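Local coordinates for protein inactive dihydroorotase-like domain (Chaetomium thermophilum, PDB 5NNL) that is a catalytically inactive member of the dihydroorotase family, with a barrel-type amidohydrolase-like fold and an additional small beta region, at residues 33-38 against 324-329; 45-50 against 97-102; 221-226 against 235-240; 227-232 against 296-301. All blocks are in the same frame, centred on the assembly; numbering follows the deposited sequence.

Contact 1 of 4, residues 33-38 against 324-329; sequences ASIAAG and GVFQPI
I35 and A36, on the last turn of helix 26-37, pack against F326 and G324 at the short edge strand 325-326. The contact between the two segments is apolar, and no hydrogen bond crosses it. I35 puts its CG2 methyl at the edge of the F326 ring, in the plane of the ring. CG2 lies 4.0 Å from both CD1 and CE1 of F326. The longer branch of I35 has CG1 anti to the backbone N (chi1 -164°). It leads away from F326. The I35 side chain also touches A320, V313 and F315 of the neighbouring strands. One isoleucine thus serves two surfaces.

A36 makes the backbone approach. Its CB is 4.2 Å from F326 N and 4.3 Å from F326 CB. Its carbonyl O faces G324, with A36 O 4.1 Å from G324 CA. With only a methyl at A36, the CA atoms of A36 and F326 are 5.1 Å apart, consistent with close approach of helix and strand.

The polar bonds lie to either side of this join. Q327 NE2 donates to V325 O at 3.2 Å, nearly straight (172°), from above the carbonyl plane. Backbone bonds tie G324 to V310 and Q327 to A320. G38 ends the helix in a Schellman motif. F326 also meets Y71 edge-to-face. The chemistry implies a join made by van der Waals contact and shape, with one methyl at the ring edge, another against the strand backbone and F326 CB, and no directional bond to fix it.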
loop_
_atom_site.group_PDB
_atom_site.type_symbol
_atom_site.label_atom_id
_atom_site.label_comp_id
_atom_site.label_asym_id
_atom_site.label_seq_id
_atom_site.Cartn_x
_atom_site.Cartn_y
_atom_site.Cartn_z
ATOM N N ALA A 33 -12.775 6.818 1.089
ATOM C CA ALA A 33 -12.091 7.161 -0.149
ATOM C C ALA A 33 -11.571 5.920 -0.860
ATOM O O ALA A 33 -11.475 5.906 -2.093
ATOM C CB ALA A 33 -10.944 8.133 0.140
ATOM N N SER A 34 -11.231 4.870 -0.108
ATOM C CA SER A 34 -10.765 3.637 -0.732
ATOM C C SER A 34 -11.875 2.973 -1.541
ATOM O O SER A 34 -11.697 2.679 -2.729
ATOM C CB SER A 34 -10.227 2.680 0.332
ATOM O OG SER A 34 -8.998 3.144 0.862
ATOM N N ILE A 35 -13.034 2.733 -0.920
ATOM C CA ILE A 35 -14.111 2.051 -1.633
ATOM C C ILE A 35 -14.575 2.895 -2.812
ATOM O O ILE A 35 -14.897 2.369 -3.884
ATOM C CB ILE A 35 -15.271 1.705 -0.675
ATOM C CG1 ILE A 35 -16.207 0.670 -1.314
ATOM C CG2 ILE A 35 -16.072 2.951 -0.268
ATOM C CD1 ILE A 35 -15.595 -0.703 -1.483
ATOM N N ALA A 36 -14.582 4.218 -2.647
ATOM C CA ALA A 36 -14.959 5.098 -3.746
ATOM C C ALA A 36 -13.978 4.999 -4.909
ATOM O O ALA A 36 -14.348 5.265 -6.058
ATOM C CB ALA A 36 -15.046 6.543 -3.257
ATOM N N ALA A 37 -12.729 4.632 -4.637
ATOM C CA ALA A 37 -11.730 4.491 -5.686
ATOM C C ALA A 37 -11.678 3.088 -6.274
ATOM O O ALA A 37 -10.941 2.869 -7.241
ATOM C CB ALA A 37 -10.343 4.863 -5.151
ATOM N N GLY A 38 -12.430 2.141 -5.715
ATOM C CA GLY A 38 -12.456 0.779 -6.210
ATOM C C GLY A 38 -11.721 -0.225 -5.350
ATOM O O GLY A 38 -11.650 -1.401 -5.731
ATOM N N GLY A 324 -17.342 7.730 -9.180
ATOM C CA GLY A 324 -16.380 8.176 -8.195
ATOM C C GLY A 324 -16.966 8.841 -6.969
ATOM O O GLY A 324 -16.199 9.331 -6.131
ATOM N N VAL A 325 -18.289 8.868 -6.827
ATOM C CA VAL A 325 -18.952 9.553 -5.722
ATOM C C VAL A 325 -19.343 8.521 -4.670
ATOM O O VAL A 325 -20.216 7.677 -4.902
ATOM C CB VAL A 325 -20.174 10.339 -6.210
ATOM C CG1 VAL A 325 -20.885 10.992 -5.041
ATOM C CG2 VAL A 325 -19.751 11.384 -7.243
ATOM N N PHE A 326 -18.712 8.610 -3.502
ATOM C CA PHE A 326 -19.085 7.791 -2.357
ATOM C C PHE A 326 -20.593 7.823 -2.138
ATOM O O PHE A 326 -21.219 8.886 -2.187
ATOM C CB PHE A 326 -18.353 8.308 -1.116
ATOM C CG PHE A 326 -18.663 7.552 0.139
ATOM C CD1 PHE A 326 -18.226 6.254 0.309
ATOM C CD2 PHE A 326 -19.372 8.156 1.163
ATOM C CE1 PHE A 326 -18.502 5.562 1.468
ATOM C CE2 PHE A 326 -19.651 7.472 2.325
ATOM C CZ PHE A 326 -19.216 6.174 2.481
ATOM N N GLN A 327 -21.179 6.644 -1.913
ATOM C CA GLN A 327 -22.602 6.531 -1.629
ATOM C C GLN A 327 -22.803 6.310 -0.138
ATOM O O GLN A 327 -22.336 5.289 0.390
ATOM C CB GLN A 327 -23.221 5.385 -2.421
ATOM C CG GLN A 327 -23.200 5.590 -3.931
ATOM C CD GLN A 327 -24.028 6.782 -4.371
ATOM O OE1 GLN A 327 -25.258 6.731 -4.377
ATOM N NE2 GLN A 327 -23.357 7.863 -4.742
ATOM N N PRO A 328 -23.478 7.218 0.584
ATOM C CA PRO A 328 -23.618 7.057 2.041
ATOM C C PRO A 328 -24.465 5.868 2.473
ATOM O O PRO A 328 -25.524 6.051 3.081
ATOM C CB PRO A 328 -24.275 8.377 2.474
ATOM C CG PRO A 328 -23.962 9.335 1.407
ATOM C CD PRO A 328 -23.934 8.547 0.140
ATOM N N ILE A 329 -24.006 4.652 2.196
ATOM C CA ILE A 329 -24.714 3.443 2.618
ATOM C C ILE A 329 -24.240 3.050 4.014
ATOM O O ILE A 329 -23.276 3.636 4.526
ATOM C CB ILE A 329 -24.501 2.290 1.624
ATOM C CG1 ILE A 329 -23.006 1.985 1.456
ATOM C CG2 ILE A 329 -25.130 2.632 0.287
ATOM C CD1 ILE A 329 -22.721 0.668 0.754
#

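Contact 2 of 4, residues 45-50 against 97-102; sequences MPVSKD and SLFIPF
P46 and V47 belong to the loop that follows strand 39-44, and they meet F99 of strand 98-100. Both side chains bear on the one phenylalanine. The proline makes the closer approach, with P46 CG 3.5 Å from F99 CB. The same CG atom is 4.0 Å from F99 CD2, so the proline ring sits at the root of the aromatic group. V47 reaches further out along it. Its CG2 methyl lies 3.9 Å from F99 CE2. Both residues cross the phenylalanine at about a right angle, and their touching carbons come obliquely onto the ring.

The strands belong to the parallel set expected of an amidohydrolase-like barrel. Strand 73-79 runs between 39-44 and 98-100, so this contact spans it. P46 also touches S77 and T79 of that middle strand, and V47 touches T79.

F99 has CG anti to its own backbone N (chi1 -180°), and its CB points toward the loop. One face of its ring is approached by P101 N, 4.2 Å above the plane and offset toward the rim. D131 touches it too. No hydrogen bond links the two segments. The nearby polar groups bond to other residues: S97 OG to S77 OG and R43 NE, and I100 O to T130 OG1. Behind strand 98-100, I100 packs on V115 and F119 of helix 111-121 and on I140 of helix 134-146.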
loop_
_atom_site.group_PDB
_atom_site.type_symbol
_atom_site.label_atom_id
_atom_site.label_comp_id
_atom_site.label_asym_id
_atom_site.label_seq_id
_atom_site.Cartn_x
_atom_site.Cartn_y
_atom_site.Cartn_z
ATOM N N MET A 45 -1.202 0.627 6.931
ATOM C CA MET A 45 0.211 0.768 7.257
ATOM C C MET A 45 0.364 0.960 8.761
ATOM O O MET A 45 -0.194 1.918 9.313
ATOM C CB MET A 45 0.816 1.948 6.505
ATOM C CG MET A 45 0.748 1.808 4.987
ATOM S SD MET A 45 1.472 3.202 4.112
ATOM C CE MET A 45 3.198 3.016 4.554
ATOM N N PRO A 46 1.102 0.094 9.461
ATOM C CA PRO A 46 1.186 0.224 10.927
ATOM C C PRO A 46 1.869 1.499 11.399
ATOM O O PRO A 46 1.689 1.878 12.561
ATOM C CB PRO A 46 1.974 -1.025 11.350
ATOM C CG PRO A 46 2.739 -1.441 10.127
ATOM C CD PRO A 46 1.907 -1.027 8.948
ATOM N N VAL A 47 2.639 2.172 10.548
ATOM C CA VAL A 47 3.315 3.413 10.908
ATOM C C VAL A 47 2.457 4.572 10.423
ATOM O O VAL A 47 2.175 4.691 9.224
ATOM C CB VAL A 47 4.731 3.472 10.310
ATOM C CG1 VAL A 47 5.379 4.834 10.544
ATOM C CG2 VAL A 47 5.605 2.358 10.901
ATOM N N SER A 48 2.046 5.433 11.349
ATOM C CA SER A 48 1.178 6.558 11.043
ATOM C C SER A 48 1.941 7.875 11.249
ATOM O O SER A 48 3.181 7.889 11.267
ATOM C CB SER A 48 -0.095 6.440 11.890
ATOM O OG SER A 48 0.199 6.272 13.267
ATOM N N LYS A 49 1.205 8.982 11.388
ATOM C CA LYS A 49 1.825 10.307 11.400
ATOM C C LYS A 49 2.864 10.433 12.511
ATOM O O LYS A 49 4.060 10.608 12.246
ATOM C CB LYS A 49 0.744 11.380 11.539
ATOM C CG LYS A 49 1.269 12.790 11.832
ATOM C CD LYS A 49 0.655 13.820 10.901
ATOM C CE LYS A 49 0.750 15.246 11.447
ATOM N NZ LYS A 49 1.910 16.004 10.885
ATOM N N ASP A 50 2.424 10.365 13.764
ATOM C CA ASP A 50 3.301 10.519 14.922
ATOM C C ASP A 50 3.131 9.347 15.877
ATOM O O ASP A 50 3.120 9.507 17.100
ATOM C CB ASP A 50 3.035 11.846 15.633
ATOM C CG ASP A 50 3.639 13.036 14.900
ATOM O OD1 ASP A 50 4.850 12.992 14.590
ATOM O OD2 ASP A 50 2.900 14.010 14.632
ATOM N N SER A 97 0.078 -9.084 8.961
ATOM C CA SER A 97 1.435 -8.943 8.448
ATOM C C SER A 97 2.317 -8.268 9.488
ATOM O O SER A 97 1.836 -7.535 10.357
ATOM C CB SER A 97 1.453 -8.122 7.161
ATOM O OG SER A 97 1.113 -6.778 7.445
ATOM N N LEU A 98 3.622 -8.495 9.356
ATOM C CA LEU A 98 4.629 -7.828 10.170
ATOM C C LEU A 98 5.429 -6.867 9.303
ATOM O O LEU A 98 5.974 -7.265 8.268
ATOM C CB LEU A 98 5.570 -8.843 10.823
ATOM C CG LEU A 98 6.801 -8.265 11.530
ATOM C CD1 LEU A 98 6.370 -7.347 12.659
ATOM C CD2 LEU A 98 7.698 -9.377 12.055
ATOM N N PHE A 99 5.507 -5.612 9.734
ATOM C CA PHE A 99 6.286 -4.593 9.049
ATOM C C PHE A 99 7.606 -4.372 9.782
ATOM O O PHE A 99 7.610 -4.075 10.982
ATOM C CB PHE A 99 5.502 -3.283 8.959
ATOM C CG PHE A 99 6.243 -2.181 8.257
ATOM C CD1 PHE A 99 6.634 -2.322 6.935
ATOM C CD2 PHE A 99 6.541 -1.002 8.916
ATOM C CE1 PHE A 99 7.313 -1.305 6.287
ATOM C CE2 PHE A 99 7.220 0.016 8.273
ATOM C CZ PHE A 99 7.607 -0.136 6.958
ATOM N N ILE A 100 8.706 -4.510 9.061
ATOM C CA ILE A 100 10.048 -4.351 9.622
ATOM C C ILE A 100 10.716 -3.170 8.943
ATOM O O ILE A 100 11.297 -3.301 7.863
ATOM C CB ILE A 100 10.887 -5.630 9.450
ATOM C CG1 ILE A 100 10.172 -6.825 10.080
ATOM C CG2 ILE A 100 12.260 -5.428 10.086
ATOM C CD1 ILE A 100 10.912 -8.138 9.943
ATOM N N PRO A 101 10.675 -1.985 9.550
ATOM C CA PRO A 101 11.537 -0.894 9.106
ATOM C C PRO A 101 12.851 -0.910 9.871
ATOM O O PRO A 101 12.926 -1.335 11.024
ATOM C CB PRO A 101 10.707 0.347 9.450
ATOM C CG PRO A 101 10.002 -0.060 10.744
ATOM C CD PRO A 101 9.825 -1.575 10.686
ATOM N N PHE A 102 13.906 -0.441 9.209
ATOM C CA PHE A 102 15.226 -0.456 9.827
ATOM C C PHE A 102 15.550 0.821 10.596
ATOM O O PHE A 102 16.529 0.836 11.351
ATOM C CB PHE A 102 16.298 -0.705 8.767
ATOM C CG PHE A 102 16.556 -2.159 8.504
ATOM C CD1 PHE A 102 17.707 -2.763 8.976
ATOM C CD2 PHE A 102 15.644 -2.923 7.797
ATOM C CE1 PHE A 102 17.952 -4.097 8.739
ATOM C CE2 PHE A 102 15.881 -4.262 7.557
ATOM C CZ PHE A 102 17.039 -4.851 8.028
#

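Contact 3 of 4, residues 221-226 against 235-240; sequences LPYQLA and VTVGIA
P222 and G238 bring their backbones together, with CA atoms 5.2 Å apart, where the loop 235-240 turns at G238 with a positive phi of 84° beside the first turn of helix 221-228. G238 has no side chain, so the proline ring can lie directly on its backbone. P222 CB is 3.8 Å from G238 CA, and P222 CG also lies near that atom. The same CB is 3.6 Å from V237 O, a plain packing contact.

V237 carries most of the remaining surface. Its two methyls divide the work. Chi1 of -76° sets CG1 anti to the carbonyl carbon and leaves CG2 between the backbone N and the carbonyl carbon. CG2 presses on the helix backbone. It lies 3.7 Å from Y223 CA and 4.0 Å from Y223 CB, at the edge of the tyrosine ring and near its plane. CG1 points to the next turn of the helix, 4.4 Å from A226 CB. The valine therefore bridges two successive turns. All five touching residues are buried, and no hydrogen bond crosses between the segments.

Around this contact, P222 also touches Y182 of helix 181-185, and the Y223 ring meets that of F15 with planes at about 45°. On the loop side, V235 packs on D26 and V30, and T236 on R29 and A33. The loop is thus wedged between helix 221-228 and helix 26-37, just before helix 242-251 begins.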
loop_
_atom_site.group_PDB
_atom_site.type_symbol
_atom_site.label_atom_id
_atom_site.label_comp_id
_atom_site.label_asym_id
_atom_site.label_seq_id
_atom_site.Cartn_x
_atom_site.Cartn_y
_atom_site.Cartn_z
ATOM N N LEU A 221 3.792 7.599 0.338
ATOM C CA LEU A 221 4.433 8.582 -0.529
ATOM C C LEU A 221 3.524 9.757 -0.856
ATOM O O LEU A 221 4.009 10.903 -0.816
ATOM C CB LEU A 221 4.923 7.896 -1.811
ATOM C CG LEU A 221 5.515 8.807 -2.889
ATOM C CD1 LEU A 221 6.652 9.663 -2.331
ATOM C CD2 LEU A 221 6.007 7.974 -4.067
ATOM N N PRO A 222 2.245 9.572 -1.195
ATOM C CA PRO A 222 1.390 10.749 -1.415
ATOM C C PRO A 222 1.340 11.663 -0.210
ATOM O O PRO A 222 1.424 12.889 -0.355
ATOM C CB PRO A 222 0.016 10.135 -1.720
ATOM C CG PRO A 222 0.312 8.754 -2.201
ATOM C CD PRO A 222 1.522 8.312 -1.434
ATOM N N TYR A 223 1.205 11.092 0.988
ATOM C CA TYR A 223 1.161 11.909 2.194
ATOM C C TYR A 223 2.508 12.569 2.459
ATOM O O TYR A 223 2.566 13.760 2.788
ATOM C CB TYR A 223 0.741 11.060 3.393
ATOM C CG TYR A 223 0.603 11.876 4.658
ATOM C CD1 TYR A 223 -0.608 12.462 4.995
ATOM C CD2 TYR A 223 1.689 12.079 5.504
ATOM C CE1 TYR A 223 -0.742 13.218 6.139
ATOM C CE2 TYR A 223 1.565 12.837 6.655
ATOM C CZ TYR A 223 0.345 13.403 6.964
ATOM O OH TYR A 223 0.196 14.161 8.099
ATOM N N GLN A 224 3.599 11.812 2.330
ATOM C CA GLN A 224 4.924 12.384 2.553
ATOM C C GLN A 224 5.184 13.554 1.612
ATOM O O GLN A 224 5.749 14.575 2.020
ATOM C CB GLN A 224 5.994 11.305 2.376
ATOM C CG GLN A 224 7.417 11.824 2.456
ATOM C CD GLN A 224 8.434 10.705 2.489
ATOM O OE1 GLN A 224 8.137 9.568 2.123
ATOM N NE2 GLN A 224 9.641 11.019 2.936
ATOM N N LEU A 225 4.769 13.428 0.350
ATOM C CA LEU A 225 4.964 14.505 -0.616
ATOM C C LEU A 225 4.168 15.745 -0.230
ATOM O O LEU A 225 4.701 16.860 -0.213
ATOM C CB LEU A 225 4.564 14.023 -2.010
ATOM C CG LEU A 225 4.695 15.012 -3.171
ATOM C CD1 LEU A 225 6.148 15.235 -3.541
ATOM C CD2 LEU A 225 3.903 14.513 -4.372
ATOM N N ALA A 226 2.876 15.575 0.062
ATOM C CA ALA A 226 2.044 16.720 0.416
ATOM C C ALA A 226 2.576 17.427 1.656
ATOM O O ALA A 226 2.592 18.661 1.718
ATOM C CB ALA A 226 0.602 16.269 0.640
ATOM N N VAL A 235 -6.416 13.449 4.749
ATOM C CA VAL A 235 -6.199 12.037 5.038
ATOM C C VAL A 235 -6.344 11.142 3.815
ATOM O O VAL A 235 -5.954 9.969 3.872
ATOM C CB VAL A 235 -7.170 11.655 6.179
ATOM C CG1 VAL A 235 -7.857 10.319 5.941
ATOM C CG2 VAL A 235 -6.430 11.645 7.502
ATOM N N THR A 236 -6.854 11.665 2.698
ATOM C CA THR A 236 -7.161 10.855 1.525
ATOM C C THR A 236 -6.256 11.162 0.335
ATOM O O THR A 236 -6.583 10.785 -0.795
ATOM C CB THR A 236 -8.625 11.053 1.126
ATOM O OG1 THR A 236 -8.817 12.398 0.675
ATOM C CG2 THR A 236 -9.552 10.789 2.305
ATOM N N VAL A 237 -5.131 11.846 0.557
ATOM C CA VAL A 237 -4.237 12.185 -0.545
ATOM C C VAL A 237 -3.802 10.921 -1.272
ATOM O O VAL A 237 -3.414 9.924 -0.650
ATOM C CB VAL A 237 -3.015 12.973 -0.041
ATOM C CG1 VAL A 237 -3.390 14.411 0.258
ATOM C CG2 VAL A 237 -2.383 12.304 1.179
ATOM N N GLY A 238 -3.865 10.964 -2.604
ATOM C CA GLY A 238 -3.310 9.926 -3.444
ATOM C C GLY A 238 -4.194 8.719 -3.682
ATOM O O GLY A 238 -3.807 7.844 -4.467
ATOM N N ILE A 239 -5.368 8.641 -3.052
ATOM C CA ILE A 239 -6.189 7.440 -3.182
ATOM C C ILE A 239 -6.969 7.448 -4.491
ATOM O O ILE A 239 -7.008 6.441 -5.204
ATOM C CB ILE A 239 -7.116 7.284 -1.965
ATOM C CG1 ILE A 239 -6.278 7.032 -0.708
ATOM C CG2 ILE A 239 -8.100 6.126 -2.180
ATOM C CD1 ILE A 239 -7.074 7.014 0.578
ATOM N N ALA A 240 -7.597 8.573 -4.832
ATOM C CA ALA A 240 -8.373 8.665 -6.063
ATOM C C ALA A 240 -7.511 8.907 -7.297
ATOM O O ALA A 240 -8.033 8.835 -8.415
ATOM C CB ALA A 240 -9.417 9.777 -5.934
#

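Contact 4 of 4, residues 227-232 against 296-301; sequences HFLKKE and GVWSPF
K231 lays its aliphatic chain over one face of the W298 indole, and L229 touches the same ring at its far end. The lysine contact is a CH-pi interaction. K231 CG stands 3.6 Å from the centroid of the five-membered ring, only 3° off the ring normal. The next carbon stays close: K231 CD is 3.5 Å from W298 NE1. A bend at chi2 (-79°) turns the chain so that CG, CD and CE follow the indole surface near the pyrrole nitrogen. The opposite face of the ring is met by P300 N, 3.8 Å above the plane and offset toward the rim. The indole is therefore held between a lysine chain of the other segment and the backbone of its own loop.

L229 comes to the six-membered ring. Its CD1 methyl lies 3.9 Å from W298 CZ2, on an oblique approach, and the two side chains cross at about a right angle. W298 has CG anti to its backbone N (chi1 175°), which swings the indole toward the helix end. There it also touches L225 and A226.

The loop is shaped by S299, whose OG accepts a bond from F301 N at 3.1 Å in an ST turn. S299 OG is bonded to D241 OD2 as well. On the other side, K230 leaves the helix with positive phi. The end of helix 221-228 is a Schellman motif at K230, and the residues before and after K230, L229 and K231, pack on the partly exposed W298 of the loop before strand 305-315.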
loop_
_atom_site.group_PDB
_atom_site.type_symbol
_atom_site.label_atom_id
_atom_site.label_comp_id
_atom_site.label_asym_id
_atom_site.label_seq_id
_atom_site.Cartn_x
_atom_site.Cartn_y
_atom_site.Cartn_z
ATOM N N HIS A 227 3.009 16.660 2.658
ATOM C CA HIS A 227 3.543 17.259 3.878
ATOM C C HIS A 227 4.821 18.041 3.590
ATOM O O HIS A 227 4.989 19.172 4.060
ATOM C CB HIS A 227 3.790 16.168 4.921
ATOM C CG HIS A 227 4.205 16.690 6.262
ATOM N ND1 HIS A 227 3.917 17.970 6.687
ATOM C CD2 HIS A 227 4.888 16.104 7.273
ATOM C CE1 HIS A 227 4.404 18.148 7.902
ATOM N NE2 HIS A 227 4.998 17.031 8.281
ATOM N N PHE A 228 5.732 17.457 2.806
ATOM C CA PHE A 228 6.977 18.141 2.472
ATOM C C PHE A 228 6.727 19.430 1.698
ATOM O O PHE A 228 7.534 20.366 1.778
ATOM C CB PHE A 228 7.879 17.210 1.662
ATOM C CG PHE A 228 9.216 17.800 1.332
ATOM C CD1 PHE A 228 10.289 17.630 2.189
ATOM C CD2 PHE A 228 9.401 18.521 0.164
ATOM C CE1 PHE A 228 11.521 18.169 1.889
ATOM C CE2 PHE A 228 10.632 19.063 -0.142
ATOM C CZ PHE A 228 11.694 18.887 0.721
ATOM N N LEU A 229 5.636 19.498 0.935
ATOM C CA LEU A 229 5.281 20.701 0.193
ATOM C C LEU A 229 4.333 21.615 0.962
ATOM O O LEU A 229 3.965 22.677 0.449
ATOM C CB LEU A 229 4.653 20.325 -1.155
ATOM C CG LEU A 229 5.543 19.592 -2.168
ATOM C CD1 LEU A 229 4.771 19.323 -3.455
ATOM C CD2 LEU A 229 6.814 20.371 -2.471
ATOM N N LYS A 230 3.922 21.227 2.168
ATOM C CA LYS A 230 3.144 22.084 3.061
ATOM C C LYS A 230 1.773 22.415 2.463
ATOM O O LYS A 230 1.406 23.577 2.270
ATOM C CB LYS A 230 3.924 23.361 3.397
ATOM C CG LYS A 230 5.308 23.100 3.988
ATOM C CD LYS A 230 5.589 23.996 5.189
ATOM C CE LYS A 230 6.871 23.589 5.902
ATOM N NZ LYS A 230 7.149 24.430 7.105
ATOM N N LYS A 231 1.014 21.360 2.182
ATOM C CA LYS A 231 -0.395 21.453 1.829
ATOM C C LYS A 231 -1.211 20.976 3.025
ATOM O O LYS A 231 -0.666 20.674 4.091
ATOM C CB LYS A 231 -0.704 20.628 0.575
ATOM C CG LYS A 231 0.351 20.706 -0.524
ATOM C CD LYS A 231 0.243 21.979 -1.347
ATOM C CE LYS A 231 1.507 22.202 -2.166
ATOM N NZ LYS A 231 1.329 23.204 -3.256
ATOM N N GLU A 232 -2.528 20.896 2.853
ATOM C CA GLU A 232 -3.382 20.428 3.934
ATOM C C GLU A 232 -3.070 18.973 4.258
ATOM O O GLU A 232 -2.840 18.157 3.360
ATOM C CB GLU A 232 -4.856 20.566 3.541
ATOM C CG GLU A 232 -5.308 21.978 3.169
ATOM C CD GLU A 232 -6.579 21.985 2.329
ATOM O OE1 GLU A 232 -7.174 20.904 2.135
ATOM O OE2 GLU A 232 -6.984 23.070 1.859
ATOM N N GLY A 296 -11.230 19.351 -3.830
ATOM C CA GLY A 296 -11.198 18.403 -2.732
ATOM C C GLY A 296 -9.839 18.146 -2.120
ATOM O O GLY A 296 -9.353 18.931 -1.298
ATOM N N VAL A 297 -9.226 17.042 -2.500
ATOM C CA VAL A 297 -7.951 16.629 -1.932
ATOM C C VAL A 297 -6.835 17.165 -2.812
ATOM O O VAL A 297 -6.964 17.207 -4.042
ATOM C CB VAL A 297 -7.875 15.095 -1.809
ATOM C CG1 VAL A 297 -6.769 14.691 -0.835
ATOM C CG2 VAL A 297 -9.218 14.513 -1.382
ATOM N N TRP A 298 -5.738 17.588 -2.187
ATOM C CA TRP A 298 -4.589 18.042 -2.955
ATOM C C TRP A 298 -4.035 16.900 -3.793
ATOM O O TRP A 298 -4.047 15.737 -3.378
ATOM C CB TRP A 298 -3.494 18.584 -2.036
ATOM C CG TRP A 298 -2.255 18.951 -2.799
ATOM C CD1 TRP A 298 -2.021 20.115 -3.472
ATOM C CD2 TRP A 298 -1.086 18.138 -2.989
ATOM N NE1 TRP A 298 -0.780 20.083 -4.062
ATOM C CE2 TRP A 298 -0.186 18.881 -3.781
ATOM C CE3 TRP A 298 -0.714 16.858 -2.565
ATOM C CZ2 TRP A 298 1.062 18.387 -4.155
ATOM C CZ3 TRP A 298 0.528 16.370 -2.937
ATOM C CH2 TRP A 298 1.399 17.134 -3.725
ATOM N N SER A 299 -3.543 17.239 -4.984
ATOM C CA SER A 299 -2.939 16.263 -5.867
ATOM C C SER A 299 -1.846 16.959 -6.664
ATOM O O SER A 299 -2.051 18.098 -7.107
ATOM C CB SER A 299 -3.964 15.642 -6.821
ATOM O OG SER A 299 -3.321 14.874 -7.824
ATOM N N PRO A 300 -0.686 16.321 -6.862
ATOM C CA PRO A 300 0.318 16.902 -7.767
ATOM C C PRO A 300 -0.140 16.972 -9.211
ATOM O O PRO A 300 0.559 17.574 -10.034
ATOM C CB PRO A 300 1.520 15.961 -7.612
ATOM C CG PRO A 300 0.940 14.672 -7.145
ATOM C CD PRO A 300 -0.239 15.036 -6.294
ATOM N N PHE A 301 -1.285 16.374 -9.542
ATOM C CA PHE A 301 -1.833 16.404 -10.889
ATOM C C PHE A 301 -3.105 17.239 -10.982
ATOM O O PHE A 301 -3.820 17.149 -11.984
ATOM C CB PHE A 301 -2.110 14.978 -11.369
ATOM C CG PHE A 301 -0.903 14.090 -11.349
ATOM C CD1 PHE A 301 0.019 14.130 -12.380
ATOM C CD2 PHE A 301 -0.691 13.213 -10.302
ATOM C CE1 PHE A 301 1.130 13.314 -12.363
ATOM C CE2 PHE A 301 0.418 12.394 -10.280
ATOM C CZ PHE A 301 1.330 12.444 -11.311
#

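Contacts 2 and 3 are buried, contact 1 is partly buried and contact 4 lies on the surface. All four are apolar across their segments, but the means differ: methyls against a phenylalanine and its strand backbone in contact 1, proline and valine on an aromatic in contact 2, a proline on a glycine and a valine on helix backbone in contact 3, and a lysine chain over an indole in contact 4. Contacts 3 and 4 share helix 221-228, with centres about 7 Å apart. A226 O and K231 N join them by a probable hydrogen bond. Contact 3 also touches contact 1, where I239 CG2 packs on A33 and S34. Contacts 1 and 2 do not touch.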